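Local coordinates for amidohydrolase (Xanthomonas campestris pv. campestris, PDB 4DZH), which probably deaminates adenosine-type nucleosides such as 5'-methylthioadenosine, as a zinc-binding TIM-barrel member of the amidohydrolase superfamily, at residues Asn82-Leu87 and Pro106-Val111; Gly120-Ile125 and Lys151-Arg156; Val145-Tyr150 and Pro192-Ala197. One frame throughout, in Å; residues are numbered along the deposited sequence. Where two conformers were deposited one is given.

Overall arrangement
The three contacts lie in the first part of the TIM barrel. Contact 1 is nearest the active site: the side chain of Met84 is about 7 Å from a bound zinc. Contact 2 joins helix 114-130 to the turn that ends helix 143-152, and contact 3 sets helix 143-152 on strand 194-200. Contacts 2 and 3 share that helix, and their centres are about 9 Å apart. Contact 1 lies about 17 Å from contact 2 and about 20 Å from contact 3, centre to centre. Its loop still reaches both. Thr85 OG1 probably hydrogen-bonds to Gly120 O at 3.0 Å, and Asn82 ND2 to Tyr150 OH, also at 3.0 Å.

Contact 1: Asn82-Leu87 and Pro106-Val111; sequences NPMTLL and PVEAAV
Beside the zinc site of the barrel, Met84 and Leu87 meet Val107 and Glu108 of helix 96-111. Both belong to the loop after strand 69-80, and Met84 lies in a short 3-10 turn there. The backbones stay well apart, with 8.7 Å between Leu87 CA and Val107 CA. Side chains bridge the gap. Leu87 and Val107 reach toward each other tip to tip, and Leu87 CD2 lies 3.8 Å from Val107 CG1. With chi1 at 171°, CG1 is the Val107 methyl turned to the leucine. The other methyl of Leu87, CD1, is 4.2 Å from Val107 CG1 and 4.4 Å from Glu108 CG. In an amidohydrolase barrel such a loop after a strand borders the metal centre. Here Met84 lies about 4 Å from the side chain of His81, a zinc ligand, and equally near a bound unidentified molecule, probably from the crystallisation liquor. Met84 was modelled in two conformers. In the one described, a bend at chi3 (75°) brings CE to 3.8 Å from Glu108 OE2, an approach that is doubtful as a lasting one. Glu108 OE2 is hydrogen-bonded to Tyr140 OH, so the thioether only packs beside an oxygen already engaged. Ile445 of helix 431-447 touches both Leu87 and Val107. On the loop, Leu86 O hydrogen-bonds to His395 NE2 of the second subunit.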
ATOM      1  N   ASN A  82       0.939  18.849   6.192  1.00 14.33           N
ATOM      2  CA  ASN A  82      -0.185  18.703   5.262  1.00 13.36           C
ATOM      3  C   ASN A  82      -0.279  19.679   4.049  1.00 14.58           C
ATOM      4  O   ASN A  82      -0.780  19.277   2.992  1.00 16.62           O
ATOM      5  CB  ASN A  82      -1.521  18.539   6.041  1.00 12.40           C
ATOM      6  CG  ASN A  82      -1.852  17.066   6.322  1.00 12.27           C
ATOM      7  OD1 ASN A  82      -1.280  16.124   5.706  1.00 16.26           O
ATOM      8  ND2 ASN A  82      -2.817  16.847   7.221  1.00 13.10           N
ATOM      9  N   PRO A  83       0.239  20.908   4.175  1.00 16.95           N
ATOM     10  CA  PRO A  83       0.249  21.766   2.980  1.00 17.80           C
ATOM     11  C   PRO A  83       1.041  21.142   1.827  1.00 19.27           C
ATOM     12  O   PRO A  83       0.856  21.526   0.683  1.00 18.87           O
ATOM     13  CB  PRO A  83       0.929  23.050   3.473  1.00 15.55           C
ATOM     14  CG  PRO A  83       0.529  23.117   4.920  1.00 17.13           C
ATOM     15  CD  PRO A  83       0.622  21.652   5.387  1.00 15.81           C
ATOM     16  N   MET A  84       1.935  20.194   2.121  0.58 17.23           N
ATOM     17  CA  MET A  84       2.678  19.539   1.056  0.58 16.79           C
ATOM     18  C   MET A  84       1.815  18.607   0.174  0.58 16.85           C
ATOM     19  O   MET A  84       2.327  18.048  -0.788  0.58 17.68           O
ATOM     20  CB  MET A  84       3.936  18.839   1.612  0.58 16.24           C
ATOM     21  CG  MET A  84       4.757  19.760   2.498  0.58 17.76           C
ATOM     22  SD  MET A  84       6.320  19.084   3.091  0.58 18.99           S
ATOM     23  CE  MET A  84       7.332  19.174   1.625  0.58 27.83           C
ATOM     24  N   THR A  85       0.508  18.461   0.447  1.00 15.25           N
ATOM     25  CA  THR A  85      -0.359  17.805  -0.521  1.00 18.77           C
ATOM     26  C   THR A  85      -0.259  18.555  -1.849  1.00 18.02           C
ATOM     27  O   THR A  85      -0.305  17.952  -2.908  1.00 16.82           O
ATOM     28  CB  THR A  85      -1.833  17.848  -0.165  1.00 19.80           C
ATOM     29  OG1 THR A  85      -2.184  19.207   0.120  1.00 18.36           O
ATOM     30  CG2 THR A  85      -2.132  16.992   0.996  1.00 20.27           C
ATOM     31  N   LEU A  86      -0.090  19.878  -1.791  1.00 20.87           N
ATOM     32  CA  LEU A  86       0.104  20.660  -3.028  1.00 22.28           C
ATOM     33  C   LEU A  86       1.427  20.367  -3.756  1.00 19.21           C
ATOM     34  O   LEU A  86       1.595  20.745  -4.908  1.00 18.74           O
ATOM     35  CB  LEU A  86      -0.067  22.180  -2.732  1.00 19.61           C
ATOM     36  CG  LEU A  86      -1.497  22.534  -2.296  1.00 18.14           C
ATOM     37  CD1 LEU A  86      -1.519  23.999  -1.914  1.00 18.60           C
ATOM     38  CD2 LEU A  86      -2.535  22.236  -3.379  1.00 18.85           C
ATOM     39  N   LEU A  87       2.353  19.650  -3.111  1.00 15.60           N
ATOM     40  CA  LEU A  87       3.623  19.294  -3.742  1.00 17.26           C
ATOM     41  C   LEU A  87       3.656  17.768  -4.087  1.00 19.10           C
ATOM     42  O   LEU A  87       4.729  17.171  -4.232  1.00 21.50           O
ATOM     43  CB  LEU A  87       4.806  19.655  -2.841  1.00 20.63           C
ATOM     44  CG  LEU A  87       4.929  21.142  -2.461  1.00 29.67           C
ATOM     45  CD1 LEU A  87       6.320  21.445  -1.917  1.00 33.73           C
ATOM     46  CD2 LEU A  87       4.646  21.983  -3.667  1.00 32.21           C
ATOM     47  N   PRO A 106      13.471  25.294  -2.361  1.00 35.41           N
ATOM     48  CA  PRO A 106      13.198  26.425  -3.264  1.00 33.70           C
ATOM     49  C   PRO A 106      11.721  26.582  -3.652  1.00 33.31           C
ATOM     50  O   PRO A 106      11.252  27.712  -3.823  1.00 32.02           O
ATOM     51  CB  PRO A 106      14.028  26.096  -4.514  1.00 35.50           C
ATOM     52  CG  PRO A 106      15.054  25.106  -4.043  1.00 36.54           C
ATOM     53  CD  PRO A 106      14.413  24.324  -2.953  1.00 34.83           C
ATOM     54  N   VAL A 107      10.988  25.483  -3.799  1.00 31.15           N
ATOM     55  CA  VAL A 107       9.566  25.626  -4.064  1.00 30.18           C
ATOM     56  C   VAL A 107       8.843  26.203  -2.851  1.00 29.89           C
ATOM     57  O   VAL A 107       8.048  27.136  -2.990  1.00 31.03           O
ATOM     58  CB  VAL A 107       8.915  24.311  -4.524  1.00 31.14           C
ATOM     59  CG1 VAL A 107       7.415  24.468  -4.577  1.00 34.11           C
ATOM     60  CG2 VAL A 107       9.423  23.966  -5.882  1.00 30.86           C
ATOM     61  N   GLU A 108       9.123  25.667  -1.668  1.00 30.34           N
ATOM     62  CA  GLU A 108       8.508  26.177  -0.435  1.00 32.46           C
ATOM     63  C   GLU A 108       8.806  27.665  -0.244  1.00 34.02           C
ATOM     64  O   GLU A 108       7.924  28.439   0.148  1.00 35.53           O
ATOM     65  CB  GLU A 108       9.001  25.415   0.798  1.00 35.61           C
ATOM     66  CG  GLU A 108       8.342  24.064   1.000  1.00 35.16           C
ATOM     67  CD  GLU A 108       8.723  23.423   2.330  1.00 40.32           C
ATOM     68  OE1 GLU A 108       9.858  23.648   2.807  1.00 44.04           O
ATOM     69  OE2 GLU A 108       7.878  22.700   2.907  1.00 39.04           O
ATOM     70  N   ALA A 109      10.051  28.050  -0.509  1.00 31.29           N
ATOM     71  CA  ALA A 109      10.468  29.442  -0.372  1.00 31.77           C
ATOM     72  C   ALA A 109       9.611  30.325  -1.276  1.00 32.29           C
ATOM     73  O   ALA A 109       9.249  31.455  -0.914  1.00 32.69           O
ATOM     74  CB  ALA A 109      11.933  29.582  -0.736  1.00 32.00           C
ATOM     75  N   ALA A 110       9.264  29.793  -2.438  1.00 29.14           N
ATOM     76  CA  ALA A 110       8.544  30.567  -3.427  1.00 29.13           C
ATOM     77  C   ALA A 110       7.055  30.647  -3.124  1.00 31.08           C
ATOM     78  O   ALA A 110       6.407  31.614  -3.486  1.00 37.16           O
ATOM     79  CB  ALA A 110       8.778  29.989  -4.816  1.00 27.79           C
ATOM     80  N   VAL A 111       6.510  29.631  -2.458  1.00 29.44           N
ATOM     81  CA  VAL A 111       5.051  29.520  -2.315  1.00 29.74           C
ATOM     82  C   VAL A 111       4.514  29.597  -0.892  1.00 26.50           C
ATOM     83  O   VAL A 111       3.316  29.834  -0.714  1.00 28.92           O
ATOM     84  CB  VAL A 111       4.486  28.201  -2.941  1.00 38.05           C
ATOM     85  CG1 VAL A 111       4.866  28.074  -4.411  1.00 37.81           C
ATOM     86  CG2 VAL A 111       4.922  26.953  -2.125  1.00 31.89           C
TER

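Contact 2: Gly120-Ile125 and Lys151-Arg156; sequences GTTLAI and KQHGFR
His153 ND1 is hydrogen-bonded to Val149 O, one turn back in helix 143-152, and the ring held in this way meets Thr122 and Ile125 of helix 114-130. The carbonyl oxygen is the acceptor, so ND1 carries a proton. With chi1 at -73°, CG of His153 sits beside the backbone N. The ring is then placed between its own helix end and the neighbouring helix. Ile125 CD1 approaches it obliquely and lies 3.9 Å from His153 ND1. Farther along the ring, Thr122 CG2 lies 3.9 Å from His153 NE2. The Thr122 side chain runs roughly perpendicular to the histidine. Its hydroxyl is hydrogen-bonded to Ala118 O in its own helix and also lies near His153 CE1. Ile125 serves two partners with two branches. CD1 goes to the histidine, while CG2, anti to the backbone N, lies 4.0 Å from Phe155 CD2. The Ile125 and Phe155 side chains slide past each other in opposite directions. Between the two rings the chain turns in a Schellman motif. Gly154 takes a positive phi of 64°, and its N bonds to Lys151 O at 3.0 Å. Phe155 N probably bonds to Tyr150 O at 2.9 Å. The motif ends helix 143-152, part of the beta-alpha-beta crossover from strand 133-139 to strand 156-163. Phe155 also rests on Met128, Leu129 and Val136. No hydrogen bond joins the two segments. Thr122 OG1 and His153 ND1 each bond back into their own helix, so the join between helix 114-130 and this helix end depends on methyl and ring packing.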
ATOM      1  N   GLY A 120      -3.546  23.853   1.037  1.00 15.93           N
ATOM      2  CA  GLY A 120      -2.927  22.542   1.157  1.00 17.48           C
ATOM      3  C   GLY A 120      -3.495  21.754   2.344  1.00 13.93           C
ATOM      4  O   GLY A 120      -3.760  20.550   2.251  1.00 14.45           O
ATOM      5  N   THR A 121      -3.725  22.440   3.444  1.00 15.20           N
ATOM      6  CA  THR A 121      -4.327  21.806   4.612  1.00 15.45           C
ATOM      7  C   THR A 121      -5.741  21.344   4.323  1.00 13.83           C
ATOM      8  O   THR A 121      -6.167  20.235   4.721  1.00 13.47           O
ATOM      9  CB  THR A 121      -4.316  22.784   5.801  1.00 16.13           C
ATOM     10  OG1 THR A 121      -2.950  23.142   6.088  1.00 16.57           O
ATOM     11  CG2 THR A 121      -4.902  22.121   7.014  1.00 15.53           C
ATOM     12  N   THR A 122      -6.500  22.196   3.612  1.00 16.10           N
ATOM     13  CA  THR A 122      -7.859  21.866   3.273  1.00 17.66           C
ATOM     14  C   THR A 122      -7.932  20.655   2.334  1.00 15.73           C
ATOM     15  O   THR A 122      -8.754  19.744   2.535  1.00 14.76           O
ATOM     16  CB  THR A 122      -8.551  23.085   2.632  1.00 15.57           C
ATOM     17  OG1 THR A 122      -8.516  24.166   3.547  1.00 18.51           O
ATOM     18  CG2 THR A 122      -9.972  22.748   2.273  1.00 15.86           C
ATOM     19  N   LEU A 123      -7.068  20.639   1.308  1.00 13.91           N
ATOM     20  CA  LEU A 123      -6.919  19.471   0.461  1.00 15.51           C
ATOM     21  C   LEU A 123      -6.623  18.188   1.296  1.00 11.95           C
ATOM     22  O   LEU A 123      -7.273  17.154   1.112  1.00 13.77           O
ATOM     23  CB  LEU A 123      -5.802  19.728  -0.556  1.00 15.75           C
ATOM     24  CG  LEU A 123      -5.565  18.592  -1.558  1.00 17.82           C
ATOM     25  CD1 LEU A 123      -6.874  18.191  -2.259  1.00 18.21           C
ATOM     26  CD2 LEU A 123      -4.523  19.042  -2.522  1.00 15.15           C
ATOM     27  N   ALA A 124      -5.700  18.311   2.250  1.00 14.20           N
ATOM     28  CA  ALA A 124      -5.368  17.180   3.104  1.00 14.72           C
ATOM     29  C   ALA A 124      -6.554  16.694   3.942  1.00 10.99           C
ATOM     30  O   ALA A 124      -6.778  15.473   4.085  1.00 13.66           O
ATOM     31  CB  ALA A 124      -4.189  17.525   4.011  1.00 11.00           C
ATOM     32  N   ILE A 125      -7.345  17.645   4.460  1.00 13.93           N
ATOM     33  CA  ILE A 125      -8.495  17.277   5.272  1.00 12.51           C
ATOM     34  C   ILE A 125      -9.474  16.414   4.446  1.00 14.70           C
ATOM     35  O   ILE A 125      -9.937  15.362   4.895  1.00 13.18           O
ATOM     36  CB  ILE A 125      -9.186  18.529   5.824  1.00 11.58           C
ATOM     37  CG1 ILE A 125      -8.327  19.191   6.897  1.00 14.12           C
ATOM     38  CG2 ILE A 125     -10.611  18.164   6.319  1.00 14.67           C
ATOM     39  CD1 ILE A 125      -8.837  20.588   7.283  1.00 14.54           C
ATOM     40  N   LYS A 151     -10.100  23.717  12.705  1.00 16.30           N
ATOM     41  CA  LYS A 151     -11.230  24.042  13.586  1.00 17.38           C
ATOM     42  C   LYS A 151     -12.449  24.277  12.704  1.00 17.16           C
ATOM     43  O   LYS A 151     -13.515  23.731  12.966  1.00 21.00           O
ATOM     44  CB  LYS A 151     -10.925  25.276  14.408  1.00 17.76           C
ATOM     45  CG  LYS A 151     -12.080  25.655  15.347  1.00 19.25           C
ATOM     46  CD  LYS A 151     -12.374  24.519  16.320  1.00 20.92           C
ATOM     47  CE  LYS A 151     -13.506  24.906  17.327  1.00 31.20           C
ATOM     48  NZ  LYS A 151     -13.471  24.101  18.570  1.00 34.61           N
ATOM     49  N   GLN A 152     -12.297  25.054  11.632  1.00 19.08           N
ATOM     50  CA  GLN A 152     -13.455  25.360  10.751  1.00 20.83           C
ATOM     51  C   GLN A 152     -14.081  24.075  10.158  1.00 20.90           C
ATOM     52  O   GLN A 152     -15.311  23.965   9.964  1.00 23.54           O
ATOM     53  CB  GLN A 152     -12.985  26.318   9.637  1.00 25.68           C
ATOM     54  CG  GLN A 152     -14.018  26.658   8.552  1.00 37.06           C
ATOM     55  CD  GLN A 152     -13.351  27.053   7.227  1.00 45.83           C
ATOM     56  OE1 GLN A 152     -12.201  27.527   7.215  1.00 50.74           O
ATOM     57  NE2 GLN A 152     -14.066  26.840   6.099  1.00 44.62           N
ATOM     58  N   HIS A 153     -13.247  23.072   9.876  1.00 17.03           N
ATOM     59  CA  HIS A 153     -13.739  21.847   9.295  1.00 16.52           C
ATOM     60  C   HIS A 153     -14.141  20.809  10.326  1.00 15.65           C
ATOM     61  O   HIS A 153     -14.506  19.657   9.967  1.00 19.64           O
ATOM     62  CB  HIS A 153     -12.688  21.228   8.343  1.00 18.36           C
ATOM     63  CG  HIS A 153     -12.551  21.966   7.051  1.00 20.68           C
ATOM     64  ND1 HIS A 153     -11.765  23.082   6.912  1.00 22.34           N
ATOM     65  CD2 HIS A 153     -13.188  21.798   5.867  1.00 26.10           C
ATOM     66  CE1 HIS A 153     -11.879  23.547   5.676  1.00 22.37           C
ATOM     67  NE2 HIS A 153     -12.740  22.790   5.029  1.00 28.04           N
ATOM     68  N   GLY A 154     -14.041  21.170  11.597  1.00 16.67           N
ATOM     69  CA  GLY A 154     -14.301  20.202  12.637  1.00 19.44           C
ATOM     70  C   GLY A 154     -13.366  19.013  12.720  1.00 20.46           C
ATOM     71  O   GLY A 154     -13.792  17.923  13.068  1.00 20.71           O
ATOM     72  N   PHE A 155     -12.080  19.226  12.430  1.00 15.68           N
ATOM     73  CA  PHE A 155     -11.138  18.136  12.295  1.00 16.20           C
ATOM     74  C   PHE A 155     -10.141  18.229  13.450  1.00 16.36           C
ATOM     75  O   PHE A 155      -9.706  19.324  13.769  1.00 20.00           O
ATOM     76  CB  PHE A 155     -10.431  18.234  10.922  1.00 18.00           C
ATOM     77  CG  PHE A 155      -9.603  17.024  10.576  1.00 12.81           C
ATOM     78  CD1 PHE A 155      -8.315  16.842  11.094  1.00 13.16           C
ATOM     79  CD2 PHE A 155     -10.118  16.059   9.733  1.00 13.51           C
ATOM     80  CE1 PHE A 155      -7.577  15.697  10.784  1.00 15.57           C
ATOM     81  CE2 PHE A 155      -9.391  14.883   9.424  1.00 14.58           C
ATOM     82  CZ  PHE A 155      -8.107  14.713   9.937  1.00 15.35           C
ATOM     83  N   ARG A 156      -9.845  17.096  14.107  1.00 15.10           N
ATOM     84  CA  ARG A 156      -9.029  17.140  15.320  1.00 16.39           C
ATOM     85  C   ARG A 156      -7.534  17.249  15.005  1.00 15.40           C
ATOM     86  O   ARG A 156      -7.020  16.591  14.101  1.00 15.82           O
ATOM     87  CB  ARG A 156      -9.294  15.890  16.159  1.00 14.99           C
ATOM     88  CG  ARG A 156      -8.847  16.032  17.632  1.00 17.52           C
ATOM     89  CD  ARG A 156      -9.250  14.790  18.412  1.00 17.51           C
ATOM     90  NE  ARG A 156     -10.689  14.568  18.331  1.00 17.58           N
ATOM     91  CZ  ARG A 156     -11.589  15.237  19.058  1.00 17.87           C
ATOM     92  NH1 ARG A 156     -11.205  16.207  19.902  1.00 21.41           N
ATOM     93  NH2 ARG A 156     -12.879  14.956  18.928  1.00 19.97           N
TER

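Contact 3: Val145-Tyr150 and Pro192-Ala197; sequences VQAAVY and PLISTA
Helix 143-152 packs over the start of strand 194-200, and the closest CA pair, Ala147 CA and Ile194 CA, is 6.7 Å apart. Ile194 does all the strand's touching. It points at the helix and divides between two residues one turn apart. Its CG2, anti to the backbone N, lies 4.0 Å from Ala147 CB. With chi1 at -53° and chi2 at -61°, the other branch folds so that CD1 comes to 3.7 Å from Tyr150 CB. CD1 is also 4.0 Å from Ala147 O. Tyr150 offers only its base here; its ring leads away toward the barrel. There the hydroxyl is hydrogen-bonded to Glu138 OE1. Trp188 of helix 174-188 touches both Ala147 and Ile194. This is the helix-on-sheet layer of a TIM barrel, and strand 194-200 runs parallel to strand 156-163. The small Ala147 is consistent with the close approach of the backbones. No hydrogen bond crosses between the segments, so the buried join relies on carbon contacts, while the tyrosine's polar end is satisfied on the barrel side.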
ATOM      1  N   VAL A 145      -2.863  29.566  10.782  1.00 16.61           N
ATOM      2  CA  VAL A 145      -3.815  29.308   9.721  1.00 16.51           C
ATOM      3  C   VAL A 145      -4.280  27.856   9.792  1.00 19.11           C
ATOM      4  O   VAL A 145      -5.478  27.576   9.702  1.00 18.96           O
ATOM      5  CB  VAL A 145      -3.156  29.549   8.345  1.00 19.32           C
ATOM      6  CG1 VAL A 145      -4.063  29.088   7.226  1.00 19.08           C
ATOM      7  CG2 VAL A 145      -2.755  31.045   8.190  1.00 22.34           C
ATOM      8  N   GLN A 146      -3.345  26.936  10.037  1.00 18.08           N
ATOM      9  CA  GLN A 146      -3.731  25.533  10.100  1.00 17.52           C
ATOM     10  C   GLN A 146      -4.738  25.242  11.207  1.00 16.85           C
ATOM     11  O   GLN A 146      -5.695  24.528  10.982  1.00 16.33           O
ATOM     12  CB  GLN A 146      -2.518  24.656  10.324  1.00 17.39           C
ATOM     13  CG  GLN A 146      -1.571  24.755   9.139  1.00 17.23           C
ATOM     14  CD  GLN A 146      -0.441  23.743   9.256  1.00 16.78           C
ATOM     15  OE1 GLN A 146       0.372  23.818  10.190  1.00 18.31           O
ATOM     16  NE2 GLN A 146      -0.381  22.809   8.308  1.00 18.83           N
ATOM     17  N   ALA A 147      -4.485  25.770  12.390  1.00 18.59           N
ATOM     18  CA  ALA A 147      -5.401  25.567  13.516  1.00 16.29           C
ATOM     19  C   ALA A 147      -6.800  26.066  13.149  1.00 17.05           C
ATOM     20  O   ALA A 147      -7.787  25.359  13.347  1.00 18.77           O
ATOM     21  CB  ALA A 147      -4.865  26.255  14.790  1.00 17.60           C
ATOM     22  N   ALA A 148      -6.855  27.242  12.546  1.00 17.20           N
ATOM     23  CA  ALA A 148      -8.144  27.818  12.145  1.00 20.04           C
ATOM     24  C   ALA A 148      -8.833  26.938  11.110  1.00 19.55           C
ATOM     25  O   ALA A 148     -10.056  26.692  11.206  1.00 18.15           O
ATOM     26  CB  ALA A 148      -7.960  29.231  11.619  1.00 19.86           C
ATOM     27  N   VAL A 149      -8.060  26.458  10.117  1.00 17.78           N
ATOM     28  CA  VAL A 149      -8.596  25.594   9.069  1.00 17.63           C
ATOM     29  C   VAL A 149      -9.111  24.279   9.614  1.00 17.70           C
ATOM     30  O   VAL A 149     -10.227  23.898   9.322  1.00 18.77           O
ATOM     31  CB  VAL A 149      -7.584  25.330   7.943  1.00 20.52           C
ATOM     32  CG1 VAL A 149      -8.113  24.279   6.985  1.00 23.45           C
ATOM     33  CG2 VAL A 149      -7.294  26.616   7.219  1.00 20.87           C
ATOM     34  N   TYR A 150      -8.319  23.606  10.452  1.00 16.82           N
ATOM     35  CA  TYR A 150      -8.804  22.384  11.086  1.00 14.36           C
ATOM     36  C   TYR A 150     -10.096  22.641  11.907  1.00 16.70           C
ATOM     37  O   TYR A 150     -11.044  21.864  11.799  1.00 15.88           O
ATOM     38  CB  TYR A 150      -7.718  21.760  11.965  1.00 13.34           C
ATOM     39  CG  TYR A 150      -6.608  21.086  11.159  1.00 11.82           C
ATOM     40  CD1 TYR A 150      -6.861  20.085  10.231  1.00 11.74           C
ATOM     41  CD2 TYR A 150      -5.283  21.446  11.371  1.00 11.82           C
ATOM     42  CE1 TYR A 150      -5.842  19.469   9.527  1.00 14.07           C
ATOM     43  CE2 TYR A 150      -4.264  20.813  10.664  1.00 14.08           C
ATOM     44  CZ  TYR A 150      -4.554  19.849   9.752  1.00 16.13           C
ATOM     45  OH  TYR A 150      -3.572  19.191   9.019  1.00 17.08           O
ATOM     46  N   PRO A 192     -11.733  22.133  22.483  1.00 21.36           N
ATOM     47  CA  PRO A 192     -11.971  20.675  22.483  1.00 22.94           C
ATOM     48  C   PRO A 192     -11.421  19.911  21.260  1.00 21.91           C
ATOM     49  O   PRO A 192     -11.219  18.696  21.334  1.00 24.33           O
ATOM     50  CB  PRO A 192     -13.498  20.575  22.493  1.00 25.19           C
ATOM     51  CG  PRO A 192     -13.970  21.823  21.844  1.00 24.54           C
ATOM     52  CD  PRO A 192     -12.980  22.894  22.267  1.00 27.87           C
ATOM     53  N   LEU A 193     -11.210  20.613  20.158  1.00 19.55           N
ATOM     54  CA  LEU A 193     -10.717  19.997  18.927  1.00 18.98           C
ATOM     55  C   LEU A 193      -9.207  20.208  18.675  1.00 16.63           C
ATOM     56  O   LEU A 193      -8.544  19.298  18.159  1.00 19.29           O
ATOM     57  CB  LEU A 193     -11.524  20.512  17.735  1.00 22.00           C
ATOM     58  CG  LEU A 193     -12.766  19.729  17.292  1.00 28.14           C
ATOM     59  CD1 LEU A 193     -13.468  20.447  16.136  1.00 31.38           C
ATOM     60  CD2 LEU A 193     -12.451  18.280  16.927  1.00 25.32           C
ATOM     61  N   ILE A 194      -8.705  21.406  18.992  1.00 17.72           N
ATOM     62  CA  ILE A 194      -7.344  21.823  18.658  1.00 17.04           C
ATOM     63  C   ILE A 194      -6.522  21.985  19.916  1.00 20.71           C
ATOM     64  O   ILE A 194      -6.945  22.672  20.887  1.00 20.38           O
ATOM     65  CB  ILE A 194      -7.337  23.169  17.933  1.00 18.89           C
ATOM     66  CG1 ILE A 194      -8.285  23.163  16.704  1.00 18.97           C
ATOM     67  CG2 ILE A 194      -5.883  23.594  17.594  1.00 23.14           C
ATOM     68  CD1 ILE A 194      -7.916  22.148  15.648  1.00 19.58           C
ATOM     69  N   SER A 195      -5.378  21.307  19.927  1.00 18.00           N
ATOM     70  CA  SER A 195      -4.353  21.547  20.937  1.00 19.60           C
ATOM     71  C   SER A 195      -3.043  21.930  20.238  1.00 19.52           C
ATOM     72  O   SER A 195      -2.896  21.770  19.000  1.00 17.50           O
ATOM     73  CB  SER A 195      -4.154  20.318  21.832  1.00 22.39           C
ATOM     74  OG  SER A 195      -5.332  20.059  22.586  1.00 24.74           O
ATOM     75  N   THR A 196      -2.090  22.417  21.029  1.00 20.83           N
ATOM     76  CA  THR A 196      -0.877  22.948  20.439  1.00 19.78           C
ATOM     77  C   THR A 196       0.370  22.287  20.999  1.00 19.71           C
ATOM     78  O   THR A 196       0.373  21.801  22.136  1.00 20.39           O
ATOM     79  CB  THR A 196      -0.767  24.468  20.626  1.00 22.10           C
ATOM     80  OG1 THR A 196      -0.664  24.799  22.025  1.00 22.14           O
ATOM     81  CG2 THR A 196      -1.994  25.178  20.004  1.00 21.60           C
ATOM     82  N   ALA A 197       1.426  22.270  20.187  1.00 17.61           N
ATOM     83  CA  ALA A 197       2.698  21.651  20.606  1.00 18.59           C
ATOM     84  C   ALA A 197       3.839  22.509  20.097  1.00 20.02           C
ATOM     85  O   ALA A 197       3.640  23.327  19.200  1.00 19.85           O
ATOM     86  CB  ALA A 197       2.826  20.246  19.975  1.00 20.71           C
TER